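Local coordinates for protein A-adding tRNA nucleotidyltransferase (Aquifex aeolicus, PDB 4WBY) that adds the terminal adenosine to tRNA ending in CC, completing the CCA terminus with ATP as the nucleotide donor and magnesium as cofactor, at residues 47-52 and 109-114; 261-266 and 355-360; 270-275 and 292-297. One frame throughout, in Å; residues are numbered along the deposited sequence.

How the contacts relate
The chain is the C-terminal, nucleotidyltransferase-bearing piece of a longer protein. From the N terminus it first builds the head domain, where contact 1 closes a loop of 56 residues by tying strand 45-51 to the start of helix 111-116. Contacts 2 and 3 come later, in all-helical structure. Contact 2 opens at the end of helix 243-262 and closes on helix 349-359; contact 3 is nested inside that loop, joining helix 271-278 to the exit of helix 284-293 after only 16 intervening residues. Nothing crosses. Contacts 1 and 2 lie on opposite sides of the chain's centre, their centres about 50 Å apart, with contact 3 nearer the middle.

Contact 1 (47-52 and 109-114); sequences DFVVEG and ASLKED
Ala-109 brings its carbonyl up to the side chain of Glu-51, with O 4.3 Å from Glu-51 CG. The next residue, Ser-110, meets the same side chain through its backbone: Glu-51 OE2 lies 3.6 Å from Ser-110 CA. Its hydroxyl faces the helix instead, as N-cap of helix 111-116. Ser-110 OG accepts from Glu-113 N at 3.1 Å, while Ser-110 N donates to the anti lone pair of Glu-113 OE1 at 3.0 Å, a complete capping box. Leu-111 supplies the one hydrogen bond between the segments, N to Glu-51 OE2 at 2.8 Å. It is fairly straight, 160° at the hydrogen, and meets the oxygen on its anti side, 22° out of the carboxylate plane. Glu-51 reaches it with CG anti to the carbonyl carbon (chi1 -73°) and an extended chain, and its OE1 is bonded to Tyr-28 OH, so each carboxylate oxygen has a partner. The negative charge at the helix start probably interacts favourably with the helix dipole. With an alanine here, Leu-111 N and Tyr-28 OH would probably both lose their carboxylate acceptor, and the tie between strand and helix would weaken. Farther along its side chain, Leu-111 CD1 rests 4.2 Å from Val-49 CG1. Asp-114 closes the contact, OD1 packing 3.5 Å from Val-49 CG2, but its charge is spent on Arg-118, an ATP-binding residue, and on Arg-117, an arrangement consistent with Asp-114 helping to position Arg-118. In the head-domain sheet, strand 45-51 runs between strands 26-30 and 85-91, carries Asp-47, an inferred magnesium ligand, and has helix 111-116 packed beside it, with Leu-111 also touching Tyr-28 of strand 26-30.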
loop_
_atom_site.group_PDB
_atom_site.type_symbol
_atom_site.label_atom_id
_atom_site.label_comp_id
_atom_site.label_asym_id
_atom_site.label_seq_id
_atom_site.Cartn_x
_atom_site.Cartn_y
_atom_site.Cartn_z
ATOM N N ASP A 47 8.748 12.999 -9.683
ATOM C CA ASP A 47 9.811 13.430 -8.782
ATOM C C ASP A 47 11.043 13.839 -9.571
ATOM O O ASP A 47 11.506 13.092 -10.439
ATOM C CB ASP A 47 10.176 12.317 -7.797
ATOM C CG ASP A 47 9.002 11.873 -6.956
ATOM O OD1 ASP A 47 8.103 12.702 -6.693
ATOM O OD2 ASP A 47 8.984 10.684 -6.554
ATOM N N PHE A 48 11.549 15.033 -9.284
ATOM C CA PHE A 48 12.774 15.534 -9.901
ATOM C C PHE A 48 13.886 15.678 -8.889
ATOM O O PHE A 48 13.639 16.054 -7.740
ATOM C CB PHE A 48 12.564 16.909 -10.545
ATOM C CG PHE A 48 11.667 16.915 -11.739
ATOM C CD1 PHE A 48 10.299 17.078 -11.597
ATOM C CD2 PHE A 48 12.200 16.823 -13.021
ATOM C CE1 PHE A 48 9.464 17.115 -12.707
ATOM C CE2 PHE A 48 11.368 16.864 -14.133
ATOM C CZ PHE A 48 10.000 17.015 -13.973
ATOM N N VAL A 49 15.116 15.429 -9.329
ATOM C CA VAL A 49 16.292 15.788 -8.555
ATOM C C VAL A 49 17.037 16.864 -9.323
ATOM O O VAL A 49 17.180 16.792 -10.553
ATOM C CB VAL A 49 17.206 14.574 -8.264
ATOM C CG1 VAL A 49 18.608 15.013 -7.820
ATOM C CG2 VAL A 49 16.579 13.707 -7.195
ATOM N N VAL A 50 17.482 17.879 -8.594
ATOM C CA VAL A 50 18.203 18.993 -9.177
ATOM C C VAL A 50 19.612 19.013 -8.623
ATOM O O VAL A 50 19.804 18.919 -7.413
ATOM C CB VAL A 50 17.500 20.334 -8.876
ATOM C CG1 VAL A 50 18.257 21.525 -9.504
ATOM C CG2 VAL A 50 16.045 20.285 -9.352
ATOM N N GLU A 51 20.600 19.108 -9.503
ATOM C CA GLU A 51 21.958 19.363 -9.061
ATOM C C GLU A 51 22.064 20.865 -8.894
ATOM O O GLU A 51 22.353 21.584 -9.848
ATOM C CB GLU A 51 22.986 18.817 -10.056
ATOM C CG GLU A 51 23.087 17.283 -10.038
ATOM C CD GLU A 51 23.938 16.713 -11.168
ATOM O OE1 GLU A 51 23.892 17.241 -12.291
ATOM O OE2 GLU A 51 24.661 15.726 -10.933
ATOM N N GLY A 52 21.792 21.331 -7.677
ATOM C CA GLY A 52 21.669 22.747 -7.399
ATOM C C GLY A 52 20.407 23.027 -6.603
ATOM O O GLY A 52 19.798 22.114 -6.051
ATOM N N ALA A 109 26.526 17.426 -3.939
ATOM C CA ALA A 109 26.305 16.048 -4.349
ATOM C C ALA A 109 25.981 15.941 -5.834
ATOM O O ALA A 109 25.258 16.770 -6.395
ATOM C CB ALA A 109 25.188 15.420 -3.522
ATOM N N SER A 110 26.532 14.912 -6.465
ATOM C CA SER A 110 26.191 14.586 -7.840
ATOM C C SER A 110 24.908 13.767 -7.877
ATOM O O SER A 110 24.497 13.190 -6.862
ATOM C CB SER A 110 27.321 13.800 -8.494
ATOM O OG SER A 110 27.411 12.507 -7.916
ATOM N N LEU A 111 24.282 13.704 -9.048
ATOM C CA LEU A 111 23.166 12.794 -9.254
ATOM C C LEU A 111 23.532 11.363 -8.852
ATOM O O LEU A 111 22.750 10.685 -8.184
ATOM C CB LEU A 111 22.711 12.827 -10.710
ATOM C CG LEU A 111 21.616 11.829 -11.087
ATOM C CD1 LEU A 111 20.295 12.172 -10.401
ATOM C CD2 LEU A 111 21.455 11.798 -12.588
ATOM N N LYS A 112 24.722 10.906 -9.244
ATOM C CA LYS A 112 25.119 9.527 -8.964
ATOM C C LYS A 112 25.153 9.266 -7.458
ATOM O O LYS A 112 24.733 8.206 -6.990
ATOM C CB LYS A 112 26.479 9.210 -9.598
ATOM C CG LYS A 112 26.931 7.758 -9.423
ATOM C CD LYS A 112 28.168 7.464 -10.275
ATOM C CE LYS A 112 28.632 6.021 -10.136
ATOM N NZ LYS A 112 29.925 5.791 -10.853
ATOM N N GLU A 113 25.632 10.245 -6.700
ATOM C CA GLU A 113 25.663 10.133 -5.248
ATOM C C GLU A 113 24.256 10.119 -4.659
ATOM O O GLU A 113 23.991 9.428 -3.673
ATOM C CB GLU A 113 26.482 11.270 -4.652
ATOM C CG GLU A 113 27.965 11.109 -4.907
ATOM C CD GLU A 113 28.782 12.276 -4.394
ATOM O OE1 GLU A 113 28.450 13.434 -4.720
ATOM O OE2 GLU A 113 29.757 12.028 -3.660
ATOM N N ASP A 114 23.351 10.870 -5.276
ATOM C CA ASP A 114 21.957 10.874 -4.845
ATOM C C ASP A 114 21.243 9.555 -5.168
ATOM O O ASP A 114 20.346 9.120 -4.445
ATOM C CB ASP A 114 21.213 12.033 -5.499
ATOM C CG ASP A 114 19.782 12.131 -5.038
ATOM O OD1 ASP A 114 18.907 11.552 -5.716
ATOM O OD2 ASP A 114 19.532 12.784 -3.999
#

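Contact 2 (261-266 and 355-360); sequences LEFSEE and YLEKLR
Glu-266 and Arg-360 meet end-on, and this ion pair with the neighbouring Phe-263 ring forms the tight part of the contact. Arg-360 NH1 gives a hydrogen to Glu-266 OE1 at 2.8 Å, and Arg-360 NH2 gives one to Glu-266 OE2 at 2.6 Å. Both oxygens are approached on their syn side, though carboxylate and guanidinium are twisted 33° from coplanar. Arg-360 NE, too, bonds to Leu-356 O at 2.8 Å, in the carbonyl plane and on a lone pair, which fixes the rotation of the group. Leu-356 CD2 sits 3.9 Å above the guanidinium, over its centre. CG of Arg-360 lies between its own backbone N and carbonyl carbon (chi1 68°), and the extended chain doubles back to Leu-356. Phe-263 fits beside this arrangement, its plane 77° from the guanidinium, and Phe-263 CD1 comes 3.3 Å from Arg-360 NH2 at the guanidinium edge. The far end of the ring, CZ, packs 3.9 Å from Leu-356 CB, and the aliphatic Glu-357 CG meets the ring edge. Beyond that point the contact loosens toward solvent. Glu-262, exposed, starts toward 355-360 but makes no close contact with it, its OE1 5.1 Å from Glu-357 OE2, two like charges that probably add nothing to the hold; Glu-357 is instead paired with Lys-353. This surface packing, away from the ATP and magnesium sites, joins two helices of the all-helical later part of the chain through a bidentate salt bridge and a ring. Phe-263 is the first residue past helix 243-262, and Arg-360 follows a wider pi-type turn at 355-359, where Arg-360 N bonds to Tyr-355 O. Trp-258 of helix 243-262 stacks edge-to-face with Phe-263 and touches Leu-356, which also leans on Leu-339 of helix 336-342.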
loop_
_atom_site.group_PDB
_atom_site.type_symbol
_atom_site.label_atom_id
_atom_site.label_comp_id
_atom_site.label_asym_id
_atom_site.label_seq_id
_atom_site.Cartn_x
_atom_site.Cartn_y
_atom_site.Cartn_z
ATOM N N LEU A 261 -15.685 -7.442 -7.193
ATOM C CA LEU A 261 -16.253 -7.628 -8.523
ATOM C C LEU A 261 -17.753 -7.363 -8.527
ATOM O O LEU A 261 -18.266 -6.648 -9.383
ATOM C CB LEU A 261 -15.971 -9.046 -9.022
ATOM C CG LEU A 261 -16.508 -9.436 -10.398
ATOM C CD1 LEU A 261 -15.867 -8.580 -11.473
ATOM C CD2 LEU A 261 -16.264 -10.914 -10.669
ATOM N N GLU A 262 -18.450 -7.936 -7.551
ATOM C CA GLU A 262 -19.909 -7.915 -7.527
ATOM C C GLU A 262 -20.486 -6.643 -6.914
ATOM O O GLU A 262 -21.630 -6.280 -7.196
ATOM C CB GLU A 262 -20.435 -9.136 -6.769
ATOM C CG GLU A 262 -20.066 -10.464 -7.410
ATOM C CD GLU A 262 -20.723 -10.665 -8.765
ATOM O OE1 GLU A 262 -21.861 -10.186 -8.955
ATOM O OE2 GLU A 262 -20.100 -11.298 -9.645
ATOM N N PHE A 263 -19.704 -5.970 -6.075
ATOM C CA PHE A 263 -20.165 -4.753 -5.418
ATOM C C PHE A 263 -19.120 -3.642 -5.497
ATOM O O PHE A 263 -18.652 -3.146 -4.477
ATOM C CB PHE A 263 -20.522 -5.051 -3.962
ATOM C CG PHE A 263 -21.532 -6.152 -3.809
ATOM C CD1 PHE A 263 -22.879 -5.901 -4.000
ATOM C CD2 PHE A 263 -21.135 -7.437 -3.493
ATOM C CE1 PHE A 263 -23.814 -6.913 -3.869
ATOM C CE2 PHE A 263 -22.066 -8.454 -3.358
ATOM C CZ PHE A 263 -23.406 -8.191 -3.546
ATOM N N SER A 264 -18.782 -3.241 -6.720
ATOM C CA SER A 264 -17.683 -2.305 -6.962
ATOM C C SER A 264 -17.872 -0.939 -6.298
ATOM O O SER A 264 -16.894 -0.259 -5.982
ATOM C CB SER A 264 -17.479 -2.114 -8.465
ATOM O OG SER A 264 -18.588 -1.452 -9.051
ATOM N N GLU A 265 -19.120 -0.537 -6.087
ATOM C CA GLU A 265 -19.407 0.752 -5.464
ATOM C C GLU A 265 -19.320 0.682 -3.941
ATOM O O GLU A 265 -19.496 1.688 -3.255
ATOM C CB GLU A 265 -20.793 1.254 -5.883
ATOM C CG GLU A 265 -20.902 1.640 -7.352
ATOM C CD GLU A 265 -22.319 2.023 -7.752
ATOM O OE1 GLU A 265 -23.272 1.360 -7.290
ATOM O OE2 GLU A 265 -22.477 2.990 -8.528
ATOM N N GLU A 266 -19.045 -0.507 -3.415
ATOM C CA GLU A 266 -19.017 -0.709 -1.971
ATOM C C GLU A 266 -17.684 -1.249 -1.493
ATOM O O GLU A 266 -17.588 -1.820 -0.406
ATOM C CB GLU A 266 -20.123 -1.666 -1.547
ATOM C CG GLU A 266 -21.517 -1.226 -1.935
ATOM C CD GLU A 266 -22.554 -2.225 -1.479
ATOM O OE1 GLU A 266 -22.615 -2.498 -0.260
ATOM O OE2 GLU A 266 -23.288 -2.755 -2.338
ATOM N N TYR A 355 -27.911 -12.296 2.065
ATOM C CA TYR A 355 -28.157 -10.985 2.645
ATOM C C TYR A 355 -27.704 -9.882 1.698
ATOM O O TYR A 355 -28.432 -8.920 1.461
ATOM C CB TYR A 355 -27.447 -10.829 3.984
ATOM C CG TYR A 355 -27.550 -9.419 4.515
ATOM C CD1 TYR A 355 -28.716 -8.973 5.117
ATOM C CD2 TYR A 355 -26.490 -8.529 4.394
ATOM C CE1 TYR A 355 -28.824 -7.685 5.590
ATOM C CE2 TYR A 355 -26.590 -7.233 4.865
ATOM C CZ TYR A 355 -27.761 -6.820 5.465
ATOM O OH TYR A 355 -27.878 -5.537 5.940
ATOM N N LEU A 356 -26.498 -10.030 1.159
ATOM C CA LEU A 356 -25.898 -9.002 0.316
ATOM C C LEU A 356 -26.594 -8.870 -1.029
ATOM O O LEU A 356 -26.775 -7.762 -1.536
ATOM C CB LEU A 356 -24.410 -9.292 0.098
ATOM C CG LEU A 356 -23.486 -8.967 1.268
ATOM C CD1 LEU A 356 -22.070 -9.426 0.967
ATOM C CD2 LEU A 356 -23.513 -7.473 1.561
ATOM N N GLU A 357 -26.989 -10.002 -1.601
ATOM C CA GLU A 357 -27.554 -10.006 -2.943
ATOM C C GLU A 357 -29.068 -9.800 -2.963
ATOM O O GLU A 357 -29.598 -9.237 -3.918
ATOM C CB GLU A 357 -27.202 -11.315 -3.656
ATOM C CG GLU A 357 -25.716 -11.471 -3.959
ATOM C CD GLU A 357 -25.399 -12.774 -4.666
ATOM O OE1 GLU A 357 -26.154 -13.752 -4.477
ATOM O OE2 GLU A 357 -24.397 -12.823 -5.413
ATOM N N LYS A 358 -29.763 -10.242 -1.918
ATOM C CA LYS A 358 -31.228 -10.231 -1.928
ATOM C C LYS A 358 -31.883 -9.529 -0.734
ATOM O O LYS A 358 -32.693 -8.618 -0.913
ATOM C CB LYS A 358 -31.759 -11.667 -2.000
ATOM C CG LYS A 358 -31.329 -12.445 -3.236
ATOM C CD LYS A 358 -31.931 -11.864 -4.502
ATOM C CE LYS A 358 -31.550 -12.693 -5.718
ATOM N NZ LYS A 358 -32.110 -12.125 -6.976
ATOM N N LEU A 359 -31.543 -9.961 0.478
ATOM C CA LEU A 359 -32.295 -9.570 1.669
ATOM C C LEU A 359 -32.236 -8.074 1.984
ATOM O O LEU A 359 -33.250 -7.470 2.344
ATOM C CB LEU A 359 -31.806 -10.364 2.883
ATOM C CG LEU A 359 -31.867 -11.887 2.754
ATOM C CD1 LEU A 359 -31.532 -12.545 4.086
ATOM C CD2 LEU A 359 -33.231 -12.334 2.257
ATOM N N ARG A 360 -31.057 -7.476 1.847
ATOM C CA ARG A 360 -30.885 -6.066 2.184
ATOM C C ARG A 360 -31.551 -5.146 1.165
ATOM O O ARG A 360 -31.728 -3.954 1.421
ATOM C CB ARG A 360 -29.400 -5.719 2.293
ATOM C CG ARG A 360 -28.655 -5.773 0.971
ATOM C CD ARG A 360 -27.237 -5.256 1.128
ATOM N NE ARG A 360 -26.473 -5.358 -0.114
ATOM C CZ ARG A 360 -25.424 -4.600 -0.404
ATOM N NH1 ARG A 360 -25.014 -3.677 0.456
ATOM N NH2 ARG A 360 -24.786 -4.759 -1.556
#

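Contact 3 (270-275 and 292-297); sequences YGWLYL and EEMSAP
Trp-272 lies flat against the turn that follows helix 284-293, a Schellman motif in which Ser-295 takes a positive phi of 50° and swings the chain across the indole before helix 298-309 begins. The contact is mostly apolar and CH-pi packing within the all-helical part of the chain. Along 270-275, Trp-272 comes first. Its CG is anti to the carbonyl carbon (chi1 -68°), which carries the indole away from helix 271-278 and toward the turn. One face receives Pro-297, whose CD stands 3.4 Å above the ring plane, offset toward the rim. This is a CH-pi contact, CD being 3.9 Å from the centroid of the six-membered ring and 28° off its normal. On the same face Ala-296 CA makes a second, off-centre CH-pi contact at 4.2 Å from that centroid, and Ala-296 CB comes obliquely to within 3.6 Å of Trp-272 CZ3. The ring's edge meets the backbone just upstream, Met-294 O lying 3.8 Å from Trp-272 CH2 near the indole plane. Between them, Pro-297, Ala-296 and Met-294 hold the six-membered ring from its face round to its edge. Leu-214 of helix 203-214 also touches Trp-272, and Ile-210 and Lys-211 of that helix touch Met-294, which places the turn against a third helix. One turn further along, Leu-275 completes the contact. It packs as well on Phe-290 and Leu-291 of helix 284-293, so helix 271-278 grips both that helix and its exit. The Met-294 chain bends at chi2 and chi3 and brings its methyl to both apolar partners: CE is 4.0 Å from Trp-272 CZ3 and, tip to tip, 4.0 Å from Leu-275 CD2.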
loop_
_atom_site.group_PDB
_atom_site.type_symbol
_atom_site.label_atom_id
_atom_site.label_comp_id
_atom_site.label_asym_id
_atom_site.label_seq_id
_atom_site.Cartn_x
_atom_site.Cartn_y
_atom_site.Cartn_z
ATOM N N TYR A 270 -9.472 -3.442 1.647
ATOM C CA TYR A 270 -9.458 -4.855 2.029
ATOM C C TYR A 270 -8.179 -5.324 2.699
ATOM O O TYR A 270 -8.185 -6.336 3.392
ATOM C CB TYR A 270 -9.701 -5.744 0.811
ATOM C CG TYR A 270 -10.986 -5.489 0.058
ATOM C CD1 TYR A 270 -12.216 -5.888 0.581
ATOM C CD2 TYR A 270 -10.967 -4.916 -1.205
ATOM C CE1 TYR A 270 -13.392 -5.678 -0.118
ATOM C CE2 TYR A 270 -12.136 -4.706 -1.916
ATOM C CZ TYR A 270 -13.342 -5.093 -1.372
ATOM O OH TYR A 270 -14.497 -4.885 -2.079
ATOM N N GLY A 271 -7.076 -4.621 2.466
ATOM C CA GLY A 271 -5.812 -5.005 3.071
ATOM C C GLY A 271 -5.896 -5.160 4.579
ATOM O O GLY A 271 -5.247 -6.042 5.157
ATOM N N TRP A 272 -6.706 -4.321 5.219
ATOM C CA TRP A 272 -6.863 -4.401 6.666
ATOM C C TRP A 272 -7.490 -5.723 7.105
ATOM O O TRP A 272 -7.218 -6.199 8.205
ATOM C CB TRP A 272 -7.716 -3.239 7.182
ATOM C CG TRP A 272 -7.049 -1.912 7.065
ATOM C CD1 TRP A 272 -7.304 -0.949 6.138
ATOM C CD2 TRP A 272 -6.003 -1.401 7.904
ATOM N NE1 TRP A 272 -6.493 0.135 6.350
ATOM C CE2 TRP A 272 -5.683 -0.115 7.428
ATOM C CE3 TRP A 272 -5.315 -1.902 9.015
ATOM C CZ2 TRP A 272 -4.695 0.678 8.017
ATOM C CZ3 TRP A 272 -4.336 -1.114 9.604
ATOM C CH2 TRP A 272 -4.037 0.167 9.107
ATOM N N LEU A 273 -8.316 -6.321 6.250
ATOM C CA LEU A 273 -8.914 -7.618 6.571
ATOM C C LEU A 273 -7.866 -8.722 6.669
ATOM O O LEU A 273 -7.960 -9.596 7.525
ATOM C CB LEU A 273 -9.960 -8.009 5.530
ATOM C CG LEU A 273 -11.172 -7.096 5.382
ATOM C CD1 LEU A 273 -12.144 -7.682 4.365
ATOM C CD2 LEU A 273 -11.850 -6.902 6.718
ATOM N N TYR A 274 -6.880 -8.696 5.779
ATOM C CA TYR A 274 -5.778 -9.638 5.869
ATOM C C TYR A 274 -5.049 -9.452 7.184
ATOM O O TYR A 274 -4.690 -10.421 7.844
ATOM C CB TYR A 274 -4.795 -9.458 4.715
ATOM C CG TYR A 274 -5.315 -9.890 3.366
ATOM C CD1 TYR A 274 -5.216 -11.214 2.953
ATOM C CD2 TYR A 274 -5.888 -8.971 2.499
ATOM C CE1 TYR A 274 -5.681 -11.607 1.714
ATOM C CE2 TYR A 274 -6.354 -9.354 1.261
ATOM C CZ TYR A 274 -6.248 -10.670 0.872
ATOM O OH TYR A 274 -6.709 -11.048 -0.363
ATOM N N LEU A 275 -4.827 -8.194 7.554
ATOM C CA LEU A 275 -4.141 -7.889 8.800
ATOM C C LEU A 275 -4.919 -8.423 10.009
ATOM O O LEU A 275 -4.332 -8.991 10.929
ATOM C CB LEU A 275 -3.924 -6.386 8.928
ATOM C CG LEU A 275 -2.945 -5.994 10.028
ATOM C CD1 LEU A 275 -1.525 -6.369 9.623
ATOM C CD2 LEU A 275 -3.064 -4.506 10.304
ATOM N N GLU A 292 -3.841 0.361 16.937
ATOM C CA GLU A 292 -3.692 1.774 17.269
ATOM C C GLU A 292 -2.328 2.299 16.799
ATOM O O GLU A 292 -2.217 3.418 16.300
ATOM C CB GLU A 292 -3.886 1.988 18.772
ATOM C CG GLU A 292 -5.336 1.775 19.201
ATOM C CD GLU A 292 -5.552 1.867 20.697
ATOM O OE1 GLU A 292 -4.563 1.948 21.456
ATOM O OE2 GLU A 292 -6.726 1.855 21.112
ATOM N N GLU A 293 -1.296 1.477 16.946
ATOM C CA GLU A 293 0.034 1.823 16.463
ATOM C C GLU A 293 0.038 2.002 14.941
ATOM O O GLU A 293 0.758 2.840 14.391
ATOM C CB GLU A 293 1.023 0.738 16.877
ATOM C CG GLU A 293 2.450 1.028 16.539
ATOM C CD GLU A 293 3.395 0.130 17.302
ATOM O OE1 GLU A 293 3.018 -1.026 17.598
ATOM O OE2 GLU A 293 4.504 0.590 17.623
ATOM N N MET A 294 -0.775 1.196 14.271
ATOM C CA MET A 294 -0.944 1.268 12.826
ATOM C C MET A 294 -1.864 2.415 12.388
ATOM O O MET A 294 -2.075 2.605 11.193
ATOM C CB MET A 294 -1.515 -0.057 12.302
ATOM C CG MET A 294 -0.547 -1.248 12.375
ATOM S SD MET A 294 0.683 -1.217 11.059
ATOM C CE MET A 294 -0.344 -1.700 9.674
ATOM N N SER A 295 -2.411 3.161 13.350
ATOM C CA SER A 295 -3.424 4.181 13.070
ATOM C C SER A 295 -4.549 3.605 12.208
ATOM O O SER A 295 -5.021 4.247 11.262
ATOM C CB SER A 295 -2.809 5.403 12.380
ATOM O OG SER A 295 -1.849 6.038 13.208
ATOM N N ALA A 296 -4.977 2.390 12.532
ATOM C CA ALA A 296 -6.035 1.743 11.768
ATOM C C ALA A 296 -7.325 2.558 11.802
ATOM O O ALA A 296 -7.645 3.189 12.813
ATOM C CB ALA A 296 -6.285 0.333 12.291
ATOM N N PRO A 297 -8.071 2.552 10.689
ATOM C CA PRO A 297 -9.387 3.202 10.668
ATOM C C PRO A 297 -10.311 2.676 11.757
ATOM O O PRO A 297 -10.166 1.531 12.209
ATOM C CB PRO A 297 -9.942 2.837 9.287
ATOM C CG PRO A 297 -8.730 2.614 8.442
ATOM C CD PRO A 297 -7.680 2.040 9.361
#